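Local coordinates for RagA protein (Porphyromonas gingivalis, PDB 6SLN) that probably imports peptides across the outer membrane, as a TonB-dependent receptor whose plug domain sits inside a transmembrane beta-barrel, at residues A924-L929 with L961-K966; K968-E973 with Q982-K987; F848-S853 with A861-I866; N874-T879 with T918-N923; G128-T133 with S143-G148. All blocks are in the same frame, centred on the assembly; numbering follows the deposited sequence.

Overall arrangement
Four contacts lie in the C-terminal part of the chain, on barrel strands and the loops and short helix joined to them; contact 5 is a hairpin of the plug. Along the chain the order is 5, 3, 4, 1, 2. Contact 1 touches contacts 2, 3 and 4. Its strand 921-937 serves contact 4 and pairs with strand 857-873 of contact 3, whose centre is about 13 Å away. Contact 2, about 10 Å from contact 1 between centres, receives Arg928 through two salt bridges. It also meets contact 5 through Thr133, tying the plug to the barrel's closing segments. Contacts 3 and 4 are farthest apart, about 31 Å between centres. Contact 4 reaches the bound peptide.

Contact 1: residues A924-L929 with L961-K966; sequences ASFLRL and LLTVTK
Leu927 and Val964 form a hydrogen-bonded antiparallel pair, and the two short strand segments run at 170° with their axes 4.6 Å apart at closest. Leu927 N lies 3.0 Å from Val964 O, and Val964 N lies 2.8 Å from Leu927 O. Leu929 N also donates to Leu962 O.

Arg928 and Thr963 follow as a non-hydrogen-bonded pair. The arginine chain bends at its third torsion (chi3 -109°) and turns the guanidinium side-on to the threonine hydroxyl. Arg928 NE is 2.9 Å from Thr963 OG1, and Arg928 NH2 is 3.2 Å from the same oxygen. The oxygen lies almost in the guanidinium plane, so both N-H groups reach it at the edge. The outer nitrogens also form salt bridges, NH2 with Asp971 and NH1 with Glu973. The group is therefore fixed in rotation.

Strands 921-937 and 951-964 are neighbours in the antiparallel barrel of a TonB-dependent receptor. Leu927, Val964, Leu929 and Leu962 are on the face away from Arg928. There Leu929 CD2 comes within 4.0 Å of Leu962 CD1. Leu961 lies beside Leu929 at the end of the pairing, with Leu961 CD2 4.1 Å from Leu929 CD2. Val964 and Leu962 are on the surface, consistent with an outward-facing wall.

At the other end, Thr965 OG1 donates to Ser925 O at 2.9 Å, nearly in line with the carbonyl bond. Thr965 CB packs against Phe926 CB.

Contact 2: residues K968-E973 with Q982-K987; sequences KGFDPE and QYPNSK
The Phe970 ring has Gln982 OE1 at its edge, near the ring plane. Pro984 meets this residue closer to the backbone, with CG 3.9 Å from Phe970 CB. The carboxylate of Asp971 and the amide of Asn985 are turned 72° apart. Asn985 ND2 reaches Asp971 OD2 at 2.8 Å on the syn side, tilted out of its own amide plane. Asn985 N comes to Asp971 OD2 at 2.9 Å from the anti side, somewhat out of the carboxylate plane. One oxygen is thus held by both side chain and backbone of one residue. The other oxygen, OD1, is approached from above the carboxylate plane by Glu973 N at 2.9 Å, which makes an Asx turn.

The amide of Gln982 faces the backbone of Asp971. Its OE1 accepts from Asp971 N at 3.0 Å, with the donor tilted from the carbonyl plane. Its NE2 gives a weak bond to Asp971 O and a further one to Ala974 O. Asp971 CG is anti to the backbone N (chi1 -171°), which carries the carboxylate across to Asn985.

The contact joins the loop after strand 951-964 to the loop residues leading into the last barrel strand, 986-996. Thr133 of the plug bonds to both Glu973 and Asn985. Asp971 is buried, yet it has several N-H donors and a salt bridge to Arg928, so its carboxylate probably stays ionised.

Contact 3: residues F848-S853 with A861-I866; sequences FSLGAS and ADFAYI
Phe848 and Phe863 are a hydrogen-bonded antiparallel pair in the beta-hairpin of strands 844-853 and 857-873, part of the receptor barrel.

Backbone bonds come first. Phe863 N is 2.7 Å from Phe848 O, and Phe848 N is 2.9 Å from Phe863 O. Leu850 N adds a bond to Ala861 O.

One polar side-chain bond lies on the face away from the rings. Ser849 OG donates to Asp862 OD2 at 2.9 Å, meeting the carboxylate from above its plane. The other oxygen of Asp862 has a weak bond to Asn931 of the next strand.

Apolar contacts fill the opposite face. Phe848 CG sits between its backbone N and carbonyl carbon (chi1 52°), which brings the ring across to Phe863. The rings are nearly parallel, 12° apart, but displaced so far that little of one lies over the other. Leu850 CD1 packs 3.7 Å from Phe863 CE1. Tyr865 meets Phe848 edge to edge, CE1 to CD1 at 4.1 Å. Because of the displacement, Phe863 CB sits over the middle of the Phe848 ring, 3.5 Å from its centroid, in a CH-pi contact.

Contact 4: residues N874-T879 with T918-N923; sequences NDRYFT and THLLEN
Arg876 reaches Glu922 because its chain leaves the helix with CG beside the backbone N (chi1 -69°) and then bends at chi3, 33°. Leu920 has a positive phi, as the third residue of a type II turn from Thr918 to Leu921. This turn brings its side chain against the arginine.

The salt bridge joins Arg876 NH1 to Glu922 OE2 at 2.7 Å. The nitrogen meets the oxygen on its anti side, out of the carboxylate plane, and the two flat groups are 62° apart. The bridge is part of a wider charge network. Arg876 NE pairs with Glu880, while the other oxygen of Glu922 pairs with Lys968. Asn873 also donates to OE2. Such neighbours would probably keep the carboxylate ionised.

The leucine and arginine chains lie alongside each other, pointing opposite ways. Leu920 CD2 lies over one guanidinium face, 3.7 Å from Arg876 CZ, and touches Arg876 CB at 3.6 Å. The other methyl, Leu920 CD1, is 3.9 Å from Tyr877 CB. His919 turns an edge to the arginine, with CD2 3.8 Å from Arg876 NH2.

The short helix 874-879 follows strand 857-873 directly, and here it packs against the turn that leads into strand 921-937. Asn874 bonds to the backbone of the bound peptide, while Tyr877 and Phe878 pack on that peptide. The helix thus forms part of the peptide-binding site.

Contact 5: residues G128-T133 with S143-G148; sequences GMQVMT and SVEIHG
Gln130 and Glu145 are a hydrogen-bonded pair in the antiparallel hairpin of strands 129-132 and 143-146, within the plug domain.

Backbone bonds run its full length. Gln130 N is 2.9 Å from Glu145 O, with a longer return bond from Glu145 N to Gln130 O. At one end His147 N points almost straight at Gly128 O, 2.8 Å away. At the other, Met132 O is gripped twice by one residue. Ser143 N reaches Met132 O at 2.7 Å and Ser143 OG at 3.0 Å, from opposite faces of the carbonyl plane. The serine OG sits between the backbone N and the carbonyl carbon (chi1 67°), which turns it back to that carbonyl.

Apolar packing comes from Met129, Val144 and Ile146, on one face. Met129 crosses Val144 at an angle, with CG 3.5 Å and CE 3.7 Å from Val144 CG1. Met129 CE also lies 4.1 Å from Ile146 CD1. Met129 and Ile146 both touch Val185 of plug strand 180-186.

The His147 ring approaches Gly128, CD2 to CA at 3.9 Å, while its NE2 bonds to Asp738 and the ring stacks on Tyr703.

On the remaining face Gln130 and Glu145 lie side by side, and Glu145 bonds to Thr149. Gln130 and Met132 meet barrel strand 857-873 there. This suggests that the Met129 face packs into the plug, while the face with Gln130 and Glu145 turns to the barrel wall.

Contact 1: residues A924-L929 with L961-K966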
# COMPACT_ATOMS: atom_id res chain seq x y z
N ALA A 924 20.69 27.48 -29.62
CA ALA A 924 20.60 27.41 -28.17
C ALA A 924 21.97 27.25 -27.50
O ALA A 924 22.05 26.76 -26.37
CB ALA A 924 19.66 26.28 -27.74
N SER A 925 23.05 27.66 -28.18
CA SER A 925 24.36 27.66 -27.54
C SER A 925 24.42 28.74 -26.46
O SER A 925 23.65 29.71 -26.48
CB SER A 925 25.47 27.90 -28.57
OG SER A 925 25.16 27.27 -29.79
N PHE A 926 25.34 28.57 -25.51
CA PHE A 926 25.35 29.51 -24.40
C PHE A 926 26.65 29.42 -23.62
O PHE A 926 27.29 28.37 -23.56
CB PHE A 926 24.17 29.28 -23.45
CG PHE A 926 24.20 27.94 -22.74
CD1 PHE A 926 24.79 27.81 -21.49
CD2 PHE A 926 23.61 26.82 -23.32
CE1 PHE A 926 24.80 26.58 -20.83
CE2 PHE A 926 23.60 25.60 -22.65
CZ PHE A 926 24.20 25.49 -21.41
N LEU A 927 27.02 30.55 -23.03
CA LEU A 927 28.07 30.63 -22.03
C LEU A 927 27.41 31.02 -20.71
O LEU A 927 26.59 31.95 -20.67
CB LEU A 927 29.11 31.67 -22.44
CG LEU A 927 29.98 32.35 -21.39
CD1 LEU A 927 31.05 31.40 -20.93
CD2 LEU A 927 30.61 33.62 -21.97
N ARG A 928 27.72 30.29 -19.65
CA ARG A 928 27.11 30.55 -18.36
C ARG A 928 28.21 30.78 -17.33
O ARG A 928 29.10 29.94 -17.16
CB ARG A 928 26.21 29.39 -17.93
CG ARG A 928 25.08 29.83 -17.01
CD ARG A 928 23.90 28.89 -17.20
NE ARG A 928 22.80 29.54 -17.89
CZ ARG A 928 21.72 28.91 -18.34
NH1 ARG A 928 21.59 27.60 -18.18
NH2 ARG A 928 20.76 29.60 -18.95
N LEU A 929 28.15 31.93 -16.67
CA LEU A 929 28.93 32.14 -15.46
C LEU A 929 28.29 31.26 -14.40
O LEU A 929 27.27 31.62 -13.82
CB LEU A 929 28.93 33.61 -15.06
CG LEU A 929 29.69 33.95 -13.78
CD1 LEU A 929 31.06 33.31 -13.78
CD2 LEU A 929 29.79 35.46 -13.60
N LEU A 961 24.88 33.52 -12.50
CA LEU A 961 24.74 34.97 -12.47
C LEU A 961 24.47 35.56 -13.86
O LEU A 961 23.68 36.50 -13.99
CB LEU A 961 26.01 35.59 -11.88
CG LEU A 961 26.06 37.09 -11.66
CD1 LEU A 961 24.87 37.56 -10.84
CD2 LEU A 961 27.36 37.43 -10.96
N LEU A 962 25.12 35.03 -14.90
CA LEU A 962 24.94 35.52 -16.26
C LEU A 962 24.89 34.37 -17.25
O LEU A 962 25.67 33.42 -17.15
CB LEU A 962 26.06 36.48 -16.71
CG LEU A 962 26.54 37.64 -15.84
CD1 LEU A 962 27.98 37.97 -16.19
CD2 LEU A 962 25.63 38.87 -15.97
N THR A 963 24.00 34.49 -18.23
CA THR A 963 24.01 33.67 -19.42
C THR A 963 24.27 34.57 -20.63
O THR A 963 23.91 35.75 -20.64
CB THR A 963 22.69 32.91 -19.60
OG1 THR A 963 22.27 32.38 -18.34
CG2 THR A 963 22.85 31.75 -20.61
N VAL A 964 24.95 34.01 -21.62
CA VAL A 964 25.20 34.68 -22.89
C VAL A 964 24.70 33.74 -23.98
O VAL A 964 25.27 32.66 -24.19
CB VAL A 964 26.68 35.00 -23.09
CG1 VAL A 964 26.90 35.46 -24.48
CG2 VAL A 964 27.14 36.04 -22.10
N THR A 965 23.64 34.13 -24.68
CA THR A 965 22.96 33.27 -25.63
C THR A 965 22.03 34.12 -26.47
O THR A 965 21.65 35.23 -26.07
CB THR A 965 22.17 32.17 -24.92
OG1 THR A 965 21.43 31.40 -25.88
CG2 THR A 965 21.21 32.81 -23.92
N LYS A 966 21.67 33.62 -27.65
CA LYS A 966 20.66 34.26 -28.49
C LYS A 966 19.37 33.45 -28.53
O LYS A 966 18.51 33.69 -29.39
CB LYS A 966 21.20 34.51 -29.91
CG LYS A 966 21.24 33.29 -30.85
CD LYS A 966 21.45 33.69 -32.34
CE LYS A 966 20.75 32.71 -33.32
NZ LYS A 966 21.36 32.64 -34.70

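Contact 2: residues K968-E973 with Q982-K987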
# COMPACT_ATOMS: atom_id res chain seq x y z
N LYS A 968 15.78 32.64 -27.85
CA LYS A 968 14.64 33.50 -27.55
C LYS A 968 13.65 32.88 -26.58
O LYS A 968 12.58 33.46 -26.35
CB LYS A 968 13.92 33.90 -28.85
CG LYS A 968 14.80 34.66 -29.85
CD LYS A 968 14.40 34.39 -31.30
CE LYS A 968 15.64 34.19 -32.20
NZ LYS A 968 16.65 33.14 -31.73
N GLY A 969 13.96 31.71 -26.01
CA GLY A 969 13.24 31.20 -24.87
C GLY A 969 13.94 31.49 -23.55
O GLY A 969 14.96 32.18 -23.48
N PHE A 970 13.39 30.93 -22.47
CA PHE A 970 13.87 31.31 -21.15
C PHE A 970 15.27 30.77 -20.88
O PHE A 970 16.15 31.49 -20.40
CB PHE A 970 12.90 30.82 -20.08
CG PHE A 970 11.63 31.62 -20.00
CD1 PHE A 970 10.56 31.32 -20.83
CD2 PHE A 970 11.51 32.67 -19.09
CE1 PHE A 970 9.37 32.05 -20.74
CE2 PHE A 970 10.34 33.39 -19.00
CZ PHE A 970 9.27 33.08 -19.83
N ASP A 971 15.49 29.50 -21.18
CA ASP A 971 16.76 28.86 -20.84
C ASP A 971 17.26 28.03 -22.01
O ASP A 971 16.63 27.02 -22.38
CB ASP A 971 16.59 28.00 -19.58
CG ASP A 971 17.92 27.47 -19.04
OD1 ASP A 971 18.99 27.76 -19.64
OD2 ASP A 971 17.89 26.76 -18.00
N PRO A 972 18.39 28.40 -22.62
CA PRO A 972 18.95 27.55 -23.69
C PRO A 972 19.33 26.16 -23.19
O PRO A 972 19.31 25.21 -23.98
CB PRO A 972 20.16 28.35 -24.19
CG PRO A 972 20.52 29.29 -23.07
CD PRO A 972 19.26 29.54 -22.29
N GLU A 973 19.63 26.00 -21.90
CA GLU A 973 19.93 24.68 -21.37
C GLU A 973 18.70 23.81 -21.21
O GLU A 973 18.82 22.58 -21.16
CB GLU A 973 20.64 24.80 -20.01
CG GLU A 973 21.24 23.50 -19.48
CD GLU A 973 22.11 23.73 -18.25
OE1 GLU A 973 22.58 22.76 -17.63
OE2 GLU A 973 22.31 24.91 -17.91
N GLN A 982 9.46 25.47 -20.43
CA GLN A 982 10.61 25.16 -19.60
C GLN A 982 10.36 25.53 -18.14
O GLN A 982 9.75 26.57 -17.84
CB GLN A 982 11.85 25.88 -20.11
CG GLN A 982 12.10 25.71 -21.59
CD GLN A 982 13.15 26.69 -22.09
OE1 GLN A 982 13.07 27.89 -21.82
NE2 GLN A 982 14.15 26.18 -22.80
N TYR A 983 10.80 24.66 -17.24
CA TYR A 983 11.10 25.06 -15.88
C TYR A 983 12.53 25.57 -15.93
O TYR A 983 13.47 24.77 -15.91
CB TYR A 983 10.93 23.88 -14.90
CG TYR A 983 10.88 24.28 -13.43
CD1 TYR A 983 11.76 25.25 -12.92
CD2 TYR A 983 9.96 23.71 -12.57
CE1 TYR A 983 11.72 25.63 -11.59
CE2 TYR A 983 9.91 24.10 -11.22
CZ TYR A 983 10.79 25.06 -10.74
OH TYR A 983 10.77 25.46 -9.41
N PRO A 984 12.75 26.87 -16.04
CA PRO A 984 14.11 27.37 -16.33
C PRO A 984 15.05 27.08 -15.18
O PRO A 984 14.64 26.96 -14.02
CB PRO A 984 13.90 28.88 -16.52
CG PRO A 984 12.39 29.08 -16.62
CD PRO A 984 11.77 27.96 -15.88
N ASN A 985 16.34 26.95 -15.50
CA ASN A 985 17.32 26.92 -14.43
C ASN A 985 17.28 28.23 -13.67
O ASN A 985 16.76 29.24 -14.14
CB ASN A 985 18.73 26.68 -14.96
CG ASN A 985 19.02 25.21 -15.22
OD1 ASN A 985 19.05 24.39 -14.29
ND2 ASN A 985 19.24 24.87 -16.48
N SER A 986 17.82 28.21 -12.46
CA SER A 986 17.66 29.32 -11.55
C SER A 986 18.97 30.06 -11.38
O SER A 986 20.05 29.57 -11.72
CB SER A 986 17.14 28.84 -10.20
OG SER A 986 17.90 27.73 -9.77
N LYS A 987 18.85 31.27 -10.85
CA LYS A 987 19.96 32.15 -10.52
C LYS A 987 19.93 32.32 -9.01
O LYS A 987 18.90 32.70 -8.44
CB LYS A 987 19.80 33.49 -11.24
CG LYS A 987 20.79 34.59 -10.87
CD LYS A 987 20.58 35.81 -11.76
CE LYS A 987 19.18 36.40 -11.59
NZ LYS A 987 19.21 37.78 -11.01

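Contact 3: residues F848-S853 with A861-I866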
# COMPACT_ATOMS: atom_id res chain seq x y z
N PHE A 848 35.92 27.49 -18.34
CA PHE A 848 37.15 28.08 -17.84
C PHE A 848 36.89 28.68 -16.47
O PHE A 848 35.78 29.12 -16.15
CB PHE A 848 37.73 29.14 -18.79
CG PHE A 848 36.75 30.20 -19.21
CD1 PHE A 848 35.88 29.98 -20.27
CD2 PHE A 848 36.73 31.43 -18.56
CE1 PHE A 848 34.98 30.98 -20.67
CE2 PHE A 848 35.84 32.43 -18.96
CZ PHE A 848 34.96 32.21 -20.02
N SER A 849 37.94 28.65 -15.64
CA SER A 849 37.88 29.12 -14.26
C SER A 849 39.01 30.12 -14.04
O SER A 849 40.17 29.84 -14.36
CB SER A 849 37.98 27.94 -13.28
OG SER A 849 36.91 27.01 -13.45
N LEU A 850 38.66 31.31 -13.54
CA LEU A 850 39.61 32.31 -13.08
C LEU A 850 39.69 32.27 -11.56
O LEU A 850 38.97 31.52 -10.89
CB LEU A 850 39.20 33.71 -13.53
CG LEU A 850 39.17 33.98 -15.02
CD1 LEU A 850 37.74 34.23 -15.43
CD2 LEU A 850 40.06 35.18 -15.35
N GLY A 851 40.55 33.10 -11.02
CA GLY A 851 40.64 33.18 -9.58
C GLY A 851 41.79 34.02 -9.08
O GLY A 851 42.94 33.77 -9.42
N ALA A 852 41.48 35.02 -8.27
CA ALA A 852 42.49 35.80 -7.58
C ALA A 852 42.27 35.67 -6.08
O ALA A 852 41.14 35.61 -5.60
CB ALA A 852 42.44 37.29 -7.98
N SER A 853 43.38 35.59 -5.35
CA SER A 853 43.35 35.65 -3.91
C SER A 853 44.31 36.75 -3.47
O SER A 853 45.47 36.77 -3.90
CB SER A 853 43.75 34.32 -3.28
OG SER A 853 44.91 33.81 -3.92
N ALA A 861 35.67 32.64 -10.25
CA ALA A 861 34.65 32.58 -11.28
C ALA A 861 34.80 31.25 -12.01
O ALA A 861 35.90 30.89 -12.44
CB ALA A 861 34.76 33.75 -12.26
N ASP A 862 33.70 30.52 -12.13
CA ASP A 862 33.66 29.28 -12.89
C ASP A 862 32.72 29.49 -14.07
O ASP A 862 31.52 29.71 -13.88
CB ASP A 862 33.23 28.12 -11.99
CG ASP A 862 34.32 27.67 -11.04
OD1 ASP A 862 34.51 28.32 -10.00
OD2 ASP A 862 35.01 26.67 -11.34
N PHE A 863 33.28 29.45 -15.27
CA PHE A 863 32.51 29.52 -16.50
C PHE A 863 32.45 28.16 -17.18
O PHE A 863 33.31 27.30 -17.00
CB PHE A 863 33.11 30.50 -17.51
CG PHE A 863 33.12 31.91 -17.07
CD1 PHE A 863 34.08 32.36 -16.18
CD2 PHE A 863 32.22 32.80 -17.59
CE1 PHE A 863 34.12 33.66 -15.81
CE2 PHE A 863 32.24 34.11 -17.22
CZ PHE A 863 33.19 34.54 -16.33
N ALA A 864 31.44 28.03 -18.03
CA ALA A 864 31.17 26.82 -18.79
C ALA A 864 30.39 27.21 -20.04
O ALA A 864 29.63 28.18 -20.04
CB ALA A 864 30.37 25.81 -17.95
N TYR A 865 30.59 26.45 -21.12
CA TYR A 865 29.85 26.77 -22.33
C TYR A 865 29.48 25.50 -23.10
O TYR A 865 30.09 24.43 -22.96
CB TYR A 865 30.63 27.73 -23.23
CG TYR A 865 32.04 27.30 -23.54
CD1 TYR A 865 33.08 27.65 -22.70
CD2 TYR A 865 32.33 26.59 -24.69
CE1 TYR A 865 34.38 27.27 -22.98
CE2 TYR A 865 33.63 26.21 -24.99
CZ TYR A 865 34.64 26.55 -24.13
OH TYR A 865 35.92 26.16 -24.42
N ILE A 866 28.44 25.65 -23.92
CA ILE A 866 27.90 24.61 -24.78
C ILE A 866 27.67 25.27 -26.13
O ILE A 866 26.74 26.06 -26.29
CB ILE A 866 26.61 24.01 -24.22
CG1 ILE A 866 26.87 23.34 -22.88
CG2 ILE A 866 25.98 23.04 -25.19
CD1 ILE A 866 27.62 22.03 -22.99

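Contact 4: residues N874-T879 with T918-N923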
# COMPACT_ATOMS: atom_id res chain seq x y z
N ASN A 874 9.46 25.26 -29.19
CA ASN A 874 8.05 24.93 -29.32
C ASN A 874 7.16 26.07 -28.85
O ASN A 874 6.08 26.28 -29.42
CB ASN A 874 7.75 23.67 -28.52
CG ASN A 874 6.70 22.81 -29.15
OD1 ASN A 874 6.72 21.60 -28.97
ND2 ASN A 874 5.77 23.40 -29.87
N ASP A 875 7.58 26.80 -27.80
CA ASP A 875 6.78 27.92 -27.29
C ASP A 875 6.45 28.89 -28.42
O ASP A 875 5.30 29.34 -28.55
CB ASP A 875 7.54 28.68 -26.19
CG ASP A 875 7.35 28.07 -24.81
OD1 ASP A 875 6.80 26.96 -24.70
OD2 ASP A 875 7.80 28.72 -23.83
N ARG A 876 7.45 29.21 -29.25
CA ARG A 876 7.21 30.15 -30.32
C ARG A 876 6.21 29.62 -31.35
O ARG A 876 5.65 30.42 -32.10
CB ARG A 876 8.53 30.57 -30.98
CG ARG A 876 9.41 31.43 -30.06
CD ARG A 876 10.64 32.03 -30.70
NE ARG A 876 10.41 32.34 -32.10
CZ ARG A 876 11.03 31.71 -33.10
NH1 ARG A 876 11.90 30.75 -32.83
NH2 ARG A 876 10.76 32.03 -34.36
N TYR A 877 5.92 28.32 -31.36
CA TYR A 877 4.85 27.84 -32.22
C TYR A 877 3.50 28.37 -31.76
O TYR A 877 2.56 28.46 -32.57
CB TYR A 877 4.83 26.30 -32.29
CG TYR A 877 3.65 25.73 -33.07
CD1 TYR A 877 2.46 25.41 -32.44
CD2 TYR A 877 3.73 25.53 -34.43
CE1 TYR A 877 1.38 24.90 -33.15
CE2 TYR A 877 2.67 25.01 -35.14
CZ TYR A 877 1.50 24.70 -34.51
OH TYR A 877 0.45 24.19 -35.24
N PHE A 878 3.38 28.72 -30.48
CA PHE A 878 2.18 29.33 -29.95
C PHE A 878 2.25 30.85 -29.99
O PHE A 878 1.33 31.50 -30.49
CB PHE A 878 1.96 28.84 -28.52
CG PHE A 878 1.79 27.38 -28.44
CD1 PHE A 878 0.53 26.81 -28.58
CD2 PHE A 878 2.89 26.54 -28.27
CE1 PHE A 878 0.37 25.45 -28.53
CE2 PHE A 878 2.74 25.17 -28.21
CZ PHE A 878 1.49 24.62 -28.34
N THR A 879 3.36 31.42 -29.51
CA THR A 879 3.41 32.87 -29.39
C THR A 879 3.49 33.58 -30.75
O THR A 879 3.18 34.77 -30.83
CB THR A 879 4.60 33.27 -28.54
OG1 THR A 879 5.78 32.65 -29.07
CG2 THR A 879 4.39 32.82 -27.13
N THR A 918 12.73 25.74 -40.13
CA THR A 918 13.98 26.28 -39.59
C THR A 918 13.77 27.55 -38.76
O THR A 918 14.59 27.84 -37.88
CB THR A 918 14.96 26.56 -40.71
OG1 THR A 918 14.22 27.04 -41.84
CG2 THR A 918 15.71 25.29 -41.06
N HIS A 919 12.74 28.35 -39.04
CA HIS A 919 12.24 29.24 -38.00
C HIS A 919 11.70 28.34 -36.90
O HIS A 919 11.14 27.28 -37.20
CB HIS A 919 11.15 30.18 -38.52
CG HIS A 919 9.76 29.76 -38.16
ND1 HIS A 919 9.01 28.92 -38.96
CD2 HIS A 919 8.99 30.03 -37.08
CE1 HIS A 919 7.84 28.69 -38.39
NE2 HIS A 919 7.80 29.35 -37.24
N LEU A 920 11.89 28.74 -35.65
CA LEU A 920 11.73 27.88 -34.48
C LEU A 920 12.98 27.06 -34.19
O LEU A 920 13.19 26.67 -33.04
CB LEU A 920 10.53 26.91 -34.57
CG LEU A 920 9.14 27.48 -34.84
CD1 LEU A 920 8.07 26.46 -34.53
CD2 LEU A 920 8.92 28.76 -34.05
N LEU A 921 13.83 26.78 -35.18
CA LEU A 921 15.09 26.11 -34.86
C LEU A 921 16.11 27.17 -34.46
O LEU A 921 16.68 27.84 -35.31
CB LEU A 921 15.61 25.27 -36.02
CG LEU A 921 16.84 24.41 -35.68
CD1 LEU A 921 16.58 23.45 -34.49
CD2 LEU A 921 17.39 23.67 -36.93
N GLU A 922 16.35 27.33 -33.16
CA GLU A 922 17.18 28.41 -32.68
C GLU A 922 18.54 27.91 -32.22
O GLU A 922 18.67 26.80 -31.70
CB GLU A 922 16.51 29.16 -31.53
CG GLU A 922 15.23 29.85 -31.92
CD GLU A 922 14.65 30.62 -30.75
OE1 GLU A 922 15.45 31.23 -30.01
OE2 GLU A 922 13.41 30.61 -30.56
N ASN A 923 19.55 28.77 -32.38
CA ASN A 923 20.86 28.57 -31.79
C ASN A 923 20.81 28.64 -30.27
O ASN A 923 20.89 29.73 -29.68
CB ASN A 923 21.83 29.63 -32.32
CG ASN A 923 23.26 29.32 -31.98
OD1 ASN A 923 23.58 28.90 -30.86
ND2 ASN A 923 24.14 29.50 -32.96

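Contact 5: residues G128-T133 with S143-G148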
# COMPACT_ATOMS: atom_id res chain seq x y z
N GLY A 128 35.74 16.94 -22.08
CA GLY A 128 35.08 15.80 -22.65
C GLY A 128 33.82 15.36 -21.93
O GLY A 128 33.13 14.45 -22.42
N MET A 129 33.48 15.97 -20.80
CA MET A 129 32.30 15.58 -20.04
C MET A 129 31.24 16.65 -20.22
O MET A 129 31.47 17.81 -19.86
CB MET A 129 32.64 15.36 -18.57
CG MET A 129 31.48 14.92 -17.71
SD MET A 129 31.89 15.00 -15.95
CE MET A 129 31.53 13.32 -15.46
N GLN A 130 30.09 16.27 -20.79
CA GLN A 130 29.03 17.22 -21.15
C GLN A 130 27.90 17.15 -20.13
O GLN A 130 27.08 16.22 -20.15
CB GLN A 130 28.51 16.97 -22.57
CG GLN A 130 27.97 18.24 -23.24
CD GLN A 130 27.20 17.99 -24.53
OE1 GLN A 130 27.50 18.60 -25.56
NE2 GLN A 130 26.19 17.12 -24.48
N VAL A 131 27.84 18.16 -19.26
CA VAL A 131 26.83 18.26 -18.21
C VAL A 131 25.71 19.17 -18.68
O VAL A 131 25.98 20.28 -19.16
CB VAL A 131 27.42 18.83 -16.91
CG1 VAL A 131 26.36 18.80 -15.83
CG2 VAL A 131 28.70 18.09 -16.50
N MET A 132 24.47 18.73 -18.52
CA MET A 132 23.33 19.62 -18.77
C MET A 132 22.14 19.21 -17.91
O MET A 132 21.81 18.02 -17.82
CB MET A 132 22.95 19.63 -20.26
CG MET A 132 23.78 20.59 -21.11
SD MET A 132 23.16 20.75 -22.78
CE MET A 132 23.71 19.22 -23.51
N THR A 133 21.53 20.19 -17.26
CA THR A 133 20.29 20.02 -16.51
C THR A 133 19.20 20.78 -17.25
O THR A 133 19.31 22.00 -17.43
CB THR A 133 20.42 20.53 -15.08
OG1 THR A 133 21.73 20.22 -14.58
CG2 THR A 133 19.37 19.90 -14.19
N SER A 143 22.04 15.54 -16.86
CA SER A 143 22.50 14.51 -17.77
C SER A 143 24.00 14.65 -17.99
O SER A 143 24.53 15.77 -18.04
CB SER A 143 21.74 14.58 -19.10
OG SER A 143 22.04 15.76 -19.82
N VAL A 144 24.70 13.53 -18.07
CA VAL A 144 26.14 13.52 -18.33
C VAL A 144 26.44 12.58 -19.49
O VAL A 144 25.91 11.47 -19.55
CB VAL A 144 26.94 13.09 -17.08
CG1 VAL A 144 28.41 13.18 -17.40
CG2 VAL A 144 26.59 13.97 -15.87
N GLU A 145 27.29 13.04 -20.40
CA GLU A 145 27.81 12.23 -21.51
C GLU A 145 29.31 12.48 -21.63
O GLU A 145 29.74 13.63 -21.81
CB GLU A 145 27.12 12.55 -22.84
CG GLU A 145 25.62 12.23 -22.91
CD GLU A 145 24.99 12.63 -24.24
OE1 GLU A 145 25.60 13.44 -24.96
OE2 GLU A 145 23.88 12.15 -24.57
N ILE A 146 30.11 11.42 -21.53
CA ILE A 146 31.57 11.49 -21.63
C ILE A 146 31.98 11.09 -23.05
O ILE A 146 31.78 9.93 -23.45
CB ILE A 146 32.23 10.59 -20.58
CG1 ILE A 146 31.91 11.11 -19.17
CG2 ILE A 146 33.75 10.43 -20.85
CD1 ILE A 146 32.41 10.24 -18.06
N HIS A 147 32.56 12.03 -23.79
CA HIS A 147 32.95 11.83 -25.20
C HIS A 147 31.74 11.42 -26.05
O HIS A 147 31.77 10.39 -26.73
CB HIS A 147 34.07 10.79 -25.35
CG HIS A 147 35.39 11.20 -24.78
ND1 HIS A 147 36.37 10.28 -24.46
CD2 HIS A 147 35.91 12.41 -24.48
CE1 HIS A 147 37.43 10.91 -24.00
NE2 HIS A 147 37.18 12.21 -24.00
N GLY A 148 30.67 12.21 -26.00
CA GLY A 148 29.54 12.03 -26.89
C GLY A 148 28.50 11.05 -26.37
O GLY A 148 28.60 10.46 -25.29